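Local structure of Pre-mRNA splicing factor PRP8 (Cyanidioschyzon merolae, 6NQI) at residues T33-H44 against A132-Y143. The protein is a spliceosome component that probably binds spliceosomal snRNAs and intronic pre-mRNA, represented here by its RNase H-like domain. Numbering follows the deposited sequence.
Sequences TSTGRLFVKIVH and ARSSELSIWSGY
L38 and V40 pair antiparallel with W140 and S138 through reciprocal backbone hydrogen bonds, L38 N reaching W140 O at 2.8 Å, and I42 N extends the series to E136 O. Beyond the regular pairing, side chains add bonds to the backbone. S135 OG accepts H44 N at 3.0 Å, a job suited to a small hydroxyl held close to its own chain, while the flexible K41 turns at chi2 (73°) to bring NZ within 2.8 Å of S135 O. At the other end Y143 OH donates to T33 O (2.8 Å), in the carbonyl plane and on a lone pair. The tyrosine ring lies flat over G36, whose CA sits 3.4 Å from the ring centroid; a residue without a side chain suits this spot and the G1 bulge that G36 and R37 form opposite E32. On one sheet face F39 CD1 lies alongside I139 CG1 (3.6 Å), and F39 also packs on M69 of helix 54-71; on the other, V40 CG2 meets W140 CD1 (3.5 Å), toward helix 123-130. Backbone bonding thus joins the edge strand 137-141 to the β-hairpin of strands 24-32 and 37-43 in the RNase H-like sheet, while F39 and L137 meet helix 54-71 and I42 and W140 meet helix 123-130.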
# COMPACT_ATOMS: atom_id res chain seq x y z
N THR A 33 -2.72 -1.55 -8.32
CA THR A 33 -3.09 -2.95 -8.62
C THR A 33 -2.60 -3.40 -9.99
O THR A 33 -2.08 -4.51 -10.12
CB THR A 33 -4.60 -3.15 -8.53
OG1 THR A 33 -5.26 -2.28 -9.46
CG2 THR A 33 -5.11 -2.89 -7.11
N SER A 34 -2.79 -2.58 -11.03
CA SER A 34 -2.48 -3.03 -12.38
C SER A 34 -1.00 -3.31 -12.56
O SER A 34 -0.62 -4.21 -13.32
CB SER A 34 -2.93 -1.98 -13.40
OG SER A 34 -2.10 -0.84 -13.35
N THR A 35 -0.14 -2.53 -11.91
CA THR A 35 1.30 -2.62 -12.13
C THR A 35 2.07 -3.27 -11.00
O THR A 35 3.18 -3.75 -11.22
CB THR A 35 1.89 -1.23 -12.36
OG1 THR A 35 1.54 -0.39 -11.26
CG2 THR A 35 1.35 -0.64 -13.61
N GLY A 36 1.56 -3.20 -9.78
CA GLY A 36 2.25 -3.70 -8.62
C GLY A 36 3.04 -2.63 -7.91
O GLY A 36 3.69 -2.93 -6.92
N ARG A 37 2.95 -1.40 -8.36
CA ARG A 37 3.82 -0.37 -7.83
C ARG A 37 3.34 -0.03 -6.44
O ARG A 37 2.14 0.09 -6.22
CB ARG A 37 3.80 0.83 -8.77
CG ARG A 37 4.96 1.75 -8.66
CD ARG A 37 5.02 2.72 -9.83
NE ARG A 37 3.74 3.39 -10.05
CZ ARG A 37 3.60 4.60 -10.59
NH1 ARG A 37 4.67 5.31 -10.94
NH2 ARG A 37 2.39 5.11 -10.75
N LEU A 38 4.25 0.05 -5.47
CA LEU A 38 3.89 0.28 -4.08
C LEU A 38 4.51 1.59 -3.58
O LEU A 38 5.73 1.75 -3.64
CB LEU A 38 4.32 -0.90 -3.21
CG LEU A 38 3.90 -0.75 -1.75
CD1 LEU A 38 2.40 -0.83 -1.63
CD2 LEU A 38 4.56 -1.78 -0.84
N PHE A 39 3.66 2.51 -3.09
CA PHE A 39 4.09 3.78 -2.49
C PHE A 39 4.08 3.64 -0.98
O PHE A 39 3.00 3.62 -0.36
CB PHE A 39 3.16 4.92 -2.89
CG PHE A 39 3.00 5.09 -4.35
CD1 PHE A 39 3.90 5.83 -5.08
CD2 PHE A 39 1.95 4.49 -5.01
CE1 PHE A 39 3.73 6.01 -6.44
CE2 PHE A 39 1.77 4.64 -6.37
CZ PHE A 39 2.66 5.40 -7.09
N VAL A 40 5.27 3.59 -0.38
CA VAL A 40 5.42 3.59 1.07
C VAL A 40 5.72 5.02 1.49
O VAL A 40 6.73 5.60 1.09
CB VAL A 40 6.54 2.64 1.52
CG1 VAL A 40 6.54 2.52 3.02
CG2 VAL A 40 6.36 1.28 0.91
N LYS A 41 4.81 5.60 2.27
CA LYS A 41 5.01 6.93 2.81
C LYS A 41 5.23 6.78 4.32
O LYS A 41 4.28 6.50 5.06
CB LYS A 41 3.81 7.82 2.49
CG LYS A 41 3.84 9.14 3.19
CD LYS A 41 4.89 10.10 2.62
CE LYS A 41 4.71 11.51 3.19
NZ LYS A 41 5.74 12.46 2.67
N ILE A 42 6.46 6.96 4.77
CA ILE A 42 6.77 6.86 6.20
C ILE A 42 6.29 8.14 6.89
O ILE A 42 6.67 9.24 6.49
CB ILE A 42 8.27 6.62 6.43
CG1 ILE A 42 8.74 5.42 5.59
CG2 ILE A 42 8.54 6.39 7.88
CD1 ILE A 42 10.23 5.19 5.57
N VAL A 43 5.41 7.99 7.89
CA VAL A 43 4.88 9.09 8.69
C VAL A 43 5.72 9.22 9.96
O VAL A 43 5.67 8.36 10.85
CB VAL A 43 3.40 8.87 9.03
CG1 VAL A 43 2.89 9.97 9.96
CG2 VAL A 43 2.56 8.80 7.76
N HIS A 44 6.50 10.30 10.07
CA HIS A 44 7.41 10.42 11.19
C HIS A 44 6.68 10.67 12.50
O HIS A 44 5.59 11.24 12.53
CB HIS A 44 8.41 11.54 10.94
CG HIS A 44 9.71 11.33 11.64
ND1 HIS A 44 9.97 11.85 12.89
CD2 HIS A 44 10.81 10.62 11.29
CE1 HIS A 44 11.18 11.49 13.27
NE2 HIS A 44 11.71 10.74 12.31
N ALA A 132 14.07 6.02 9.70
CA ALA A 132 13.80 7.24 8.94
C ALA A 132 13.90 8.48 9.83
O ALA A 132 13.52 8.47 11.00
CB ALA A 132 12.42 7.16 8.29
N ARG A 133 14.38 9.57 9.23
CA ARG A 133 14.50 10.84 9.93
C ARG A 133 13.54 11.91 9.43
O ARG A 133 13.29 12.88 10.15
CB ARG A 133 15.95 11.38 9.81
CG ARG A 133 17.00 10.42 10.37
CD ARG A 133 18.38 11.03 10.53
NE ARG A 133 19.06 11.35 9.27
CZ ARG A 133 19.88 10.52 8.62
NH1 ARG A 133 20.11 9.30 9.10
NH2 ARG A 133 20.46 10.92 7.50
N SER A 134 13.01 11.75 8.22
CA SER A 134 11.99 12.60 7.63
C SER A 134 10.77 11.73 7.32
O SER A 134 10.78 10.52 7.52
CB SER A 134 12.53 13.32 6.39
OG SER A 134 13.42 12.49 5.65
N SER A 135 9.70 12.35 6.80
CA SER A 135 8.52 11.58 6.40
C SER A 135 8.70 11.09 4.96
O SER A 135 8.09 11.57 4.00
CB SER A 135 7.24 12.39 6.59
OG SER A 135 6.81 12.40 7.95
N GLU A 136 9.56 10.08 4.83
CA GLU A 136 10.15 9.70 3.55
C GLU A 136 9.19 8.90 2.67
O GLU A 136 8.46 8.02 3.14
CB GLU A 136 11.42 8.90 3.82
CG GLU A 136 12.51 9.77 4.41
CD GLU A 136 13.83 9.05 4.63
OE1 GLU A 136 13.93 7.87 4.20
OE2 GLU A 136 14.73 9.68 5.24
N LEU A 137 9.21 9.22 1.38
CA LEU A 137 8.50 8.44 0.37
C LEU A 137 9.49 7.53 -0.34
O LEU A 137 10.56 7.97 -0.76
CB LEU A 137 7.81 9.35 -0.64
CG LEU A 137 7.26 8.60 -1.87
CD1 LEU A 137 5.99 7.83 -1.54
CD2 LEU A 137 7.05 9.53 -3.06
N SER A 138 9.14 6.24 -0.44
CA SER A 138 9.86 5.28 -1.26
C SER A 138 8.85 4.49 -2.11
O SER A 138 7.68 4.36 -1.74
CB SER A 138 10.73 4.33 -0.41
OG SER A 138 10.05 3.89 0.76
N ILE A 139 9.31 4.01 -3.26
CA ILE A 139 8.47 3.26 -4.19
C ILE A 139 9.11 1.91 -4.46
O ILE A 139 10.25 1.84 -4.92
CB ILE A 139 8.23 4.03 -5.50
CG1 ILE A 139 7.51 5.36 -5.22
CG2 ILE A 139 7.42 3.21 -6.46
CD1 ILE A 139 7.44 6.30 -6.39
N TRP A 140 8.35 0.85 -4.23
CA TRP A 140 8.78 -0.53 -4.40
C TRP A 140 7.97 -1.16 -5.52
O TRP A 140 6.91 -0.68 -5.88
CB TRP A 140 8.62 -1.33 -3.10
CG TRP A 140 9.31 -0.67 -1.93
CD1 TRP A 140 8.97 0.51 -1.34
CD2 TRP A 140 10.46 -1.15 -1.23
NE1 TRP A 140 9.83 0.80 -0.32
CE2 TRP A 140 10.76 -0.20 -0.24
CE3 TRP A 140 11.27 -2.28 -1.35
CZ2 TRP A 140 11.84 -0.36 0.64
CZ3 TRP A 140 12.33 -2.44 -0.48
CH2 TRP A 140 12.61 -1.49 0.50
N SER A 141 8.49 -2.23 -6.11
CA SER A 141 7.72 -2.97 -7.11
C SER A 141 7.12 -4.18 -6.41
O SER A 141 7.82 -5.14 -6.09
CB SER A 141 8.58 -3.37 -8.30
OG SER A 141 9.18 -4.64 -8.12
N GLY A 142 5.82 -4.13 -6.15
CA GLY A 142 5.16 -5.20 -5.43
C GLY A 142 4.93 -6.48 -6.20
O GLY A 142 4.59 -7.49 -5.58
N TYR A 143 5.16 -6.48 -7.52
CA TYR A 143 5.02 -7.69 -8.32
C TYR A 143 6.37 -8.22 -8.78
O TYR A 143 6.42 -9.10 -9.65
CB TYR A 143 4.12 -7.46 -9.54
CG TYR A 143 2.67 -7.16 -9.21
CD1 TYR A 143 2.19 -7.36 -7.93
CD2 TYR A 143 1.77 -6.71 -10.19
CE1 TYR A 143 0.88 -7.10 -7.62
CE2 TYR A 143 0.44 -6.45 -9.89
CZ TYR A 143 0.00 -6.65 -8.60
OH TYR A 143 -1.29 -6.40 -8.25